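Local structure of tRNA uridine(34) acetyltransferase (Methanocaldococcus infernus, 6IA8) at residues 218-223 with 272-277; 200-205 with 245-250; 142-145 with 150-153. The protein catalyses the acetyl-CoA- and S-adenosyl-L-methionine-dependent formation of 5-(carboxymethyl)uridine at the wobble position 34 of tRNA. All coordinates share one frame; numbering follows the deposited sequence.

Contact 1 of 3, residues 218-223 with 272-277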
loop_
_atom_site.group_PDB
_atom_site.type_symbol
_atom_site.label_atom_id
_atom_site.label_comp_id
_atom_site.label_asym_id
_atom_site.label_seq_id
_atom_site.Cartn_x
_atom_site.Cartn_y
_atom_site.Cartn_z
ATOM N N GLN A 218 11.344 4.854 -7.669
ATOM C CA GLN A 218 11.926 6.185 -7.806
ATOM C C GLN A 218 11.624 6.766 -9.175
ATOM O O GLN A 218 10.948 7.793 -9.248
ATOM C CB GLN A 218 13.424 6.159 -7.560
ATOM C CG GLN A 218 13.876 5.339 -6.357
ATOM C CD GLN A 218 13.076 5.580 -5.104
ATOM O OE1 GLN A 218 12.277 6.510 -5.012
ATOM N NE2 GLN A 218 13.276 4.715 -4.128
ATOM N N SER A 219 12.082 6.103 -10.248
ATOM C CA SER A 219 11.868 6.527 -11.623
ATOM C C SER A 219 11.683 5.303 -12.515
ATOM O O SER A 219 12.208 4.220 -12.244
ATOM C CB SER A 219 13.069 7.368 -12.112
ATOM O OG SER A 219 12.944 7.697 -13.472
ATOM N N ILE A 220 10.962 5.500 -13.618
ATOM C CA ILE A 220 10.839 4.470 -14.640
ATOM C C ILE A 220 11.781 4.689 -15.823
ATOM O O ILE A 220 11.688 3.953 -16.827
ATOM C CB ILE A 220 9.387 4.354 -15.134
ATOM C CG1 ILE A 220 8.945 5.628 -15.852
ATOM C CG2 ILE A 220 8.460 4.003 -14.000
ATOM C CD1 ILE A 220 7.613 5.437 -16.637
ATOM N N TYR A 221 12.712 5.643 -15.731
ATOM C CA TYR A 221 13.627 5.924 -16.833
ATOM C C TYR A 221 15.035 5.463 -16.473
ATOM O O TYR A 221 15.621 5.960 -15.506
ATOM C CB TYR A 221 13.640 7.412 -17.178
ATOM C CG TYR A 221 12.287 7.964 -17.558
ATOM C CD1 TYR A 221 11.628 7.497 -18.676
ATOM C CD2 TYR A 221 11.664 8.959 -16.781
ATOM C CE1 TYR A 221 10.370 7.999 -19.021
ATOM C CE2 TYR A 221 10.435 9.464 -17.122
ATOM C CZ TYR A 221 9.793 8.989 -18.241
ATOM O OH TYR A 221 8.567 9.500 -18.585
ATOM N N ASN A 222 15.586 4.528 -17.255
ATOM C CA ASN A 222 16.914 3.998 -16.947
ATOM C C ASN A 222 17.989 5.076 -16.979
ATOM O O ASN A 222 18.980 4.976 -16.236
ATOM C CB ASN A 222 17.261 2.853 -17.899
ATOM C CG ASN A 222 16.559 1.559 -17.509
ATOM O OD1 ASN A 222 16.139 1.373 -16.367
ATOM N ND2 ASN A 222 16.411 0.677 -18.456
ATOM N N GLU A 223 17.818 6.108 -17.814
ATOM C CA GLU A 223 18.783 7.203 -17.827
ATOM C C GLU A 223 18.890 7.837 -16.453
ATOM O O GLU A 223 19.998 8.103 -15.969
ATOM C CB GLU A 223 18.398 8.269 -18.855
ATOM C CG GLU A 223 19.366 9.450 -18.885
ATOM C CD GLU A 223 18.668 10.817 -18.955
ATOM O OE1 GLU A 223 19.345 11.844 -18.734
ATOM O OE2 GLU A 223 17.449 10.884 -19.231
ATOM N N LYS A 272 1.626 9.451 -16.217
ATOM C CA LYS A 272 0.668 8.967 -17.204
ATOM C C LYS A 272 0.995 7.523 -17.578
ATOM O O LYS A 272 0.106 6.656 -17.657
ATOM C CB LYS A 272 0.665 9.885 -18.436
ATOM C CG LYS A 272 -0.282 9.459 -19.526
ATOM C CD LYS A 272 -0.385 10.520 -20.623
ATOM C CE LYS A 272 -1.221 10.034 -21.811
ATOM N NZ LYS A 272 -1.306 11.057 -22.889
ATOM N N GLU A 273 2.284 7.245 -17.784
ATOM C CA GLU A 273 2.690 5.927 -18.232
ATOM C C GLU A 273 2.411 4.884 -17.169
ATOM O O GLU A 273 1.970 3.783 -17.497
ATOM C CB GLU A 273 4.166 5.922 -18.617
ATOM C CG GLU A 273 4.604 4.655 -19.305
ATOM C CD GLU A 273 6.017 4.749 -19.843
ATOM O OE1 GLU A 273 6.504 5.891 -20.035
ATOM O OE2 GLU A 273 6.630 3.685 -20.050
ATOM N N ILE A 274 2.643 5.211 -15.891
ATOM C CA ILE A 274 2.462 4.253 -14.805
ATOM C C ILE A 274 1.010 3.815 -14.683
ATOM O O ILE A 274 0.729 2.705 -14.191
ATOM C CB ILE A 274 2.989 4.879 -13.492
ATOM C CG1 ILE A 274 4.538 4.817 -13.499
ATOM C CG2 ILE A 274 2.418 4.198 -12.299
ATOM C CD1 ILE A 274 5.202 5.639 -12.417
ATOM N N PHE A 275 0.070 4.664 -15.109
ATOM C CA PHE A 275 -1.353 4.342 -14.982
ATOM C C PHE A 275 -2.011 3.882 -16.281
ATOM O O PHE A 275 -3.223 3.565 -16.271
ATOM C CB PHE A 275 -2.114 5.553 -14.434
ATOM C CG PHE A 275 -1.610 6.018 -13.087
ATOM C CD1 PHE A 275 -1.338 5.097 -12.091
ATOM C CD2 PHE A 275 -1.373 7.362 -12.845
ATOM C CE1 PHE A 275 -0.827 5.518 -10.860
ATOM C CE2 PHE A 275 -0.913 7.781 -11.623
ATOM C CZ PHE A 275 -0.632 6.861 -10.643
ATOM N N THR A 276 -1.262 3.859 -17.402
ATOM C CA THR A 276 -1.832 3.517 -18.705
ATOM C C THR A 276 -0.955 2.555 -19.510
ATOM O O THR A 276 -1.285 2.244 -20.662
ATOM C CB THR A 276 -2.118 4.763 -19.577
ATOM O OG1 THR A 276 -0.900 5.483 -19.862
ATOM C CG2 THR A 276 -3.107 5.703 -18.915
ATOM N N ASN A 277 0.143 2.073 -18.940
ATOM C CA ASN A 277 1.001 1.060 -19.549
ATOM C C ASN A 277 0.923 -0.192 -18.689
ATOM O O ASN A 277 1.176 -0.117 -17.472
ATOM C CB ASN A 277 2.427 1.582 -19.620
ATOM C CG ASN A 277 3.396 0.588 -20.203
ATOM O OD1 ASN A 277 3.195 -0.628 -20.135
ATOM N ND2 ASN A 277 4.494 1.111 -20.758
#
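I220 turns its CG1 branch into the crowded position between its backbone N and carbonyl carbon (chi1 65°), while E273 carries CG anti to its own N (chi1 -170°) and runs on extended, and the end of each chain thereby arrives at the other. The isoleucine divides its two branches between two partners. CD1, at the end of the long branch, lies 3.6 Å from E273 OE1 and is also within van der Waals range of CB and CG, so it meets the glutamate along its length as well as at the carboxylate. CG2, the short branch, approaches I274 CD1 to 4.0 Å, and I274 CG1 is about as near. In both pairs the side chains cross at a slant.

This is packing without direct polar bonding between the segments, and it buries 152 Å² in all. The carboxylate of E273 has a weak bond at hand in its own segment, from N277 ND2 to OE2 at 3.4 Å. Y221 stands beside the contact: its ring presents a face to I220 CG1, which sits over the centre of the ring, 4.1 Å above its plane. Its hydroxyl reaches helix 264-276 by bonding to M266 O.

The loop that presents I220 is itself fixed. S219 OG accepts from Y221 N at 3.1 Å with an N-H...O angle of 165°, an ST turn spanning I220, and Y221 then takes the N-cap position of helix 222-227. M270, one turn before E273 and I274, also receives I220 and Y221. The arrangement belongs to the parallel beta/alpha fold of the radical SAM core: the loop leaving strand 212-218 packs its isoleucine against helix 264-276, which follows the adjacent parallel strand 250-255.

Contact 2 of 3, residues 200-205 with 245-250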
loop_
_atom_site.group_PDB
_atom_site.type_symbol
_atom_site.label_atom_id
_atom_site.label_comp_id
_atom_site.label_asym_id
_atom_site.label_seq_id
_atom_site.Cartn_x
_atom_site.Cartn_y
_atom_site.Cartn_z
ATOM N N LYS A 200 12.093 -16.409 -5.136
ATOM C CA LYS A 200 12.520 -16.928 -3.841
ATOM C C LYS A 200 12.170 -15.959 -2.727
ATOM O O LYS A 200 11.636 -16.359 -1.684
ATOM C CB LYS A 200 14.023 -17.195 -3.859
ATOM C CG LYS A 200 14.601 -17.588 -2.514
ATOM N N GLU A 201 12.437 -14.665 -2.943
ATOM C CA GLU A 201 12.129 -13.661 -1.929
ATOM C C GLU A 201 10.619 -13.486 -1.769
ATOM O O GLU A 201 10.131 -13.223 -0.661
ATOM C CB GLU A 201 12.810 -12.336 -2.287
ATOM C CG GLU A 201 14.269 -12.285 -1.844
ATOM C CD GLU A 201 15.170 -11.547 -2.816
ATOM O OE1 GLU A 201 16.297 -11.182 -2.419
ATOM O OE2 GLU A 201 14.762 -11.339 -3.979
ATOM N N ILE A 202 9.857 -13.587 -2.860
ATOM C CA ILE A 202 8.406 -13.493 -2.718
ATOM C C ILE A 202 7.878 -14.675 -1.910
ATOM O O ILE A 202 7.005 -14.519 -1.052
ATOM C CB ILE A 202 7.725 -13.398 -4.093
ATOM C CG1 ILE A 202 8.113 -12.079 -4.773
ATOM C CG2 ILE A 202 6.234 -13.506 -3.931
ATOM C CD1 ILE A 202 7.679 -11.955 -6.191
ATOM N N ASN A 203 8.395 -15.877 -2.160
ATOM C CA ASN A 203 8.032 -17.020 -1.320
ATOM C C ASN A 203 8.274 -16.711 0.160
ATOM O O ASN A 203 7.436 -17.013 1.020
ATOM C CB ASN A 203 8.829 -18.267 -1.730
ATOM C CG ASN A 203 8.415 -18.810 -3.078
ATOM O OD1 ASN A 203 7.294 -18.591 -3.534
ATOM N ND2 ASN A 203 9.311 -19.537 -3.717
ATOM N N GLN A 204 9.431 -16.116 0.475
ATOM C CA GLN A 204 9.752 -15.792 1.865
ATOM C C GLN A 204 8.790 -14.735 2.409
ATOM O O GLN A 204 8.292 -14.845 3.536
ATOM C CB GLN A 204 11.212 -15.336 1.952
ATOM C CG GLN A 204 11.607 -14.639 3.229
ATOM C CD GLN A 204 11.577 -15.536 4.457
ATOM O OE1 GLN A 204 11.403 -16.750 4.376
ATOM N NE2 GLN A 204 11.736 -14.923 5.608
ATOM N N MET A 205 8.474 -13.721 1.605
ATOM C CA MET A 205 7.559 -12.695 2.087
ATOM C C MET A 205 6.186 -13.271 2.361
ATOM O O MET A 205 5.558 -12.913 3.356
ATOM C CB MET A 205 7.488 -11.537 1.098
ATOM C CG MET A 205 8.773 -10.693 1.122
ATOM S SD MET A 205 8.782 -9.258 0.057
ATOM C CE MET A 205 8.442 -10.010 -1.461
ATOM N N LYS A 245 2.015 -9.356 -8.528
ATOM C CA LYS A 245 0.608 -9.431 -8.896
ATOM C C LYS A 245 0.170 -10.877 -9.078
ATOM O O LYS A 245 -0.911 -11.266 -8.627
ATOM C CB LYS A 245 0.370 -8.653 -10.182
ATOM C CG LYS A 245 0.364 -7.108 -10.074
ATOM C CD LYS A 245 -0.733 -6.604 -9.127
ATOM C CE LYS A 245 -0.881 -5.089 -9.275
ATOM N NZ LYS A 245 -1.567 -4.781 -10.556
ATOM N N ASP A 246 0.998 -11.696 -9.737
ATOM C CA ASP A 246 0.651 -13.089 -9.987
ATOM C C ASP A 246 0.820 -13.953 -8.757
ATOM O O ASP A 246 0.522 -15.139 -8.829
ATOM C CB ASP A 246 1.480 -13.643 -11.161
ATOM C CG ASP A 246 0.958 -13.140 -12.506
ATOM O OD1 ASP A 246 -0.259 -12.768 -12.577
ATOM O OD2 ASP A 246 1.741 -13.137 -13.476
ATOM N N SER A 247 1.302 -13.402 -7.645
ATOM C CA SER A 247 1.279 -14.065 -6.352
ATOM C C SER A 247 0.213 -13.477 -5.431
ATOM O O SER A 247 0.176 -13.810 -4.246
ATOM C CB SER A 247 2.665 -13.961 -5.721
ATOM O OG SER A 247 3.658 -14.517 -6.592
ATOM N N GLY A 248 -0.652 -12.610 -5.947
ATOM C CA GLY A 248 -1.765 -12.089 -5.171
ATOM C C GLY A 248 -1.437 -10.924 -4.260
ATOM O O GLY A 248 -2.272 -10.543 -3.433
ATOM N N LEU A 249 -0.254 -10.348 -4.368
ATOM C CA LEU A 249 0.138 -9.319 -3.420
ATOM C C LEU A 249 -0.280 -7.939 -3.927
ATOM O O LEU A 249 -0.443 -7.716 -5.130
ATOM C CB LEU A 249 1.653 -9.352 -3.166
ATOM C CG LEU A 249 2.085 -10.565 -2.360
ATOM C CD1 LEU A 249 3.607 -10.828 -2.504
ATOM C CD2 LEU A 249 1.779 -10.388 -0.860
ATOM N N LYS A 250 -0.430 -7.005 -2.984
ATOM C CA LYS A 250 -0.591 -5.599 -3.321
ATOM C C LYS A 250 0.756 -4.979 -3.629
ATOM O O LYS A 250 1.766 -5.268 -2.965
ATOM C CB LYS A 250 -1.248 -4.845 -2.169
ATOM C CG LYS A 250 -2.725 -5.383 -1.922
ATOM C CD LYS A 250 -3.305 -4.903 -0.567
ATOM C CE LYS A 250 -3.033 -5.926 0.532
ATOM N NZ LYS A 250 -3.369 -7.330 0.166
#
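S247 OG is hydrogen-bonded to L243 O in the preceding helix. That bond engages the hydroxyl, which shows only a van der Waals approach to helix 199-208, with OG 3.8 Å from I202 CG2. D246, the residue before S247, is held as well, its OD1 gripped by NH2 of R426 in a salt bridge and by the backbone N of Y429.

One methyl carries the crossing. I202 CG2, anti to the backbone N, projects from the helix and meets the serine on one hand and L249 CD1, 4.0 Å away, on the other; S247 CB is 4.0 Å from the same methyl. The I202 and L249 side chains run past each other in opposite directions, leaving a branch-to-branch contact instead of a long overlap. The touching residues are all buried, and 121 Å² is covered in total.

The type I beta turn from K245 to G248 forms part of a Schellman motif. G248, with positive phi (83°), is the C-prime residue: its N bonds to K245 O at 3.0 Å, and L249 N returns to L244 O. Reversing the chain here places S247 and L249 on the same partner.

L243 and L244 extend the apolar contact of I202 along helix 234-245, and F432 of the acetyltransferase part packs on S247. The segment 245-250 thus joins helix 234-245 to strand 250-255, with helix 199-208 against its apolar side chains and K250 bonded through its backbone to T211 and V213, at the start of the neighbouring parallel strand 212-218.

Contact 3 of 3, residues 142-145 with 150-153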
loop_
_atom_site.group_PDB
_atom_site.type_symbol
_atom_site.label_atom_id
_atom_site.label_comp_id
_atom_site.label_asym_id
_atom_site.label_seq_id
_atom_site.Cartn_x
_atom_site.Cartn_y
_atom_site.Cartn_z
ATOM N N GLY A 142 14.075 -1.129 3.270
ATOM C CA GLY A 142 14.300 -1.466 1.882
ATOM C C GLY A 142 15.230 -2.631 1.640
ATOM O O GLY A 142 15.266 -3.153 0.520
ATOM N N THR A 143 15.982 -3.063 2.642
ATOM C CA THR A 143 16.911 -4.165 2.481
ATOM C C THR A 143 16.441 -5.437 3.164
ATOM O O THR A 143 17.176 -6.434 3.157
ATOM C CB THR A 143 18.287 -3.769 3.029
ATOM O OG1 THR A 143 18.184 -3.485 4.430
ATOM C CG2 THR A 143 18.815 -2.539 2.303
ATOM N N PHE A 144 15.239 -5.433 3.747
ATOM C CA PHE A 144 14.799 -6.572 4.553
ATOM C C PHE A 144 14.801 -7.880 3.777
ATOM O O PHE A 144 15.288 -8.894 4.315
ATOM C CB PHE A 144 13.414 -6.265 5.127
ATOM C CG PHE A 144 12.919 -7.277 6.141
ATOM C CD1 PHE A 144 13.535 -7.405 7.362
ATOM C CD2 PHE A 144 11.814 -8.072 5.869
ATOM C CE1 PHE A 144 13.067 -8.309 8.275
ATOM C CE2 PHE A 144 11.335 -8.964 6.771
ATOM C CZ PHE A 144 11.951 -9.088 7.982
ATOM N N PRO A 145 14.340 -7.931 2.520
ATOM C CA PRO A 145 14.327 -9.213 1.798
ATOM C C PRO A 145 15.704 -9.720 1.447
ATOM O O PRO A 145 15.836 -10.894 1.083
ATOM C CB PRO A 145 13.511 -8.903 0.531
ATOM C CG PRO A 145 12.711 -7.662 0.865
ATOM C CD PRO A 145 13.603 -6.876 1.784
ATOM N N GLU A 150 16.966 -16.282 8.601
ATOM C CA GLU A 150 16.942 -16.402 10.052
ATOM C C GLU A 150 16.557 -15.085 10.696
ATOM O O GLU A 150 15.719 -15.053 11.602
ATOM C CB GLU A 150 18.307 -16.854 10.574
ATOM C CG GLU A 150 18.455 -16.809 12.086
ATOM C CD GLU A 150 19.850 -17.206 12.547
ATOM O OE1 GLU A 150 20.782 -17.177 11.717
ATOM O OE2 GLU A 150 20.012 -17.554 13.735
ATOM N N TYR A 151 17.153 -13.981 10.224
ATOM C CA TYR A 151 16.845 -12.666 10.777
ATOM C C TYR A 151 15.428 -12.231 10.436
ATOM O O TYR A 151 14.727 -11.683 11.295
ATOM C CB TYR A 151 17.853 -11.632 10.282
ATOM C CG TYR A 151 17.551 -10.229 10.756
ATOM C CD1 TYR A 151 18.016 -9.773 11.979
ATOM C CD2 TYR A 151 16.800 -9.356 9.975
ATOM C CE1 TYR A 151 17.740 -8.491 12.407
ATOM C CE2 TYR A 151 16.527 -8.065 10.404
ATOM C CZ TYR A 151 16.993 -7.640 11.613
ATOM O OH TYR A 151 16.717 -6.362 12.059
ATOM N N GLN A 152 14.992 -12.444 9.191
ATOM C CA GLN A 152 13.642 -12.043 8.806
ATOM C C GLN A 152 12.589 -12.755 9.648
ATOM O O GLN A 152 11.626 -12.134 10.122
ATOM C CB GLN A 152 13.386 -12.351 7.330
ATOM C CG GLN A 152 14.357 -11.745 6.330
ATOM C CD GLN A 152 13.939 -12.036 4.902
ATOM O OE1 GLN A 152 12.765 -11.955 4.571
ATOM N NE2 GLN A 152 14.895 -12.398 4.055
ATOM N N ASP A 153 12.710 -14.079 9.768
ATOM C CA ASP A 153 11.730 -14.848 10.527
ATOM C C ASP A 153 11.688 -14.367 11.967
ATOM O O ASP A 153 10.612 -14.145 12.532
ATOM C CB ASP A 153 12.058 -16.342 10.466
ATOM C CG ASP A 153 11.838 -16.931 9.096
ATOM O OD1 ASP A 153 11.339 -16.206 8.199
ATOM O OD2 ASP A 153 12.153 -18.121 8.927
HETATM O O HOH W 1 14.019 -13.045 1.224
#
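The ring of F144 takes Q152 over one face and Y151 at its edge. Q152 CG forms a CH-pi contact, 4.1 Å from the F144 ring centroid and 17° off its normal, and the rim atom F144 CZ comes within 3.6 Å of Q152 CB. F144 CG lies anti to its backbone N (chi1 -172°), which brings the end of the ring up to helix 149-164, where F144 CE1 meets Y151 CE2 at 4.1 Å.

Polar links are made at the glutamine amide, turned 60° from the ring plane. Its NE2 donates to R147 O and to a water at 3.0 Å, which in turn donates to P145 O at 2.8 Å, bridging the two segments. A leucine replacing Q152 would probably leave R147 O and the bridging water without their amide donor, loosening the tie between the loop and the helix.

Y151 OH bonds to S70 N, and its ring has a cation-pi contact with R147. F144 and P145 rest on I190 of strand 184-192, while L208 of helix 199-208 touches F144 and Q152, so the loop after strand 134-140 lies against helix 149-164, strand 184-192 and helix 199-208.

Helix 199-208 connects contacts 2 and 3, whose centres are 14 Å apart: Q204, two residues beyond the isoleucine of contact 2, brings its NE2 to D153 OD1 of contact 3 at 2.9 Å, a probable hydrogen bond. Contact 1 stands apart, its centre 22 Å from that of contact 2 and 28 Å from that of contact 3, and it touches neither. Its segments alternate along the chain with those of contact 2, whereas contact 3 closes before either opens. All three lie in the radical SAM core. Contact 2 comes closest to an annotated site, with the side chain of L249 about 9 Å from that of Q445, a probable acetyl-CoA-binding residue.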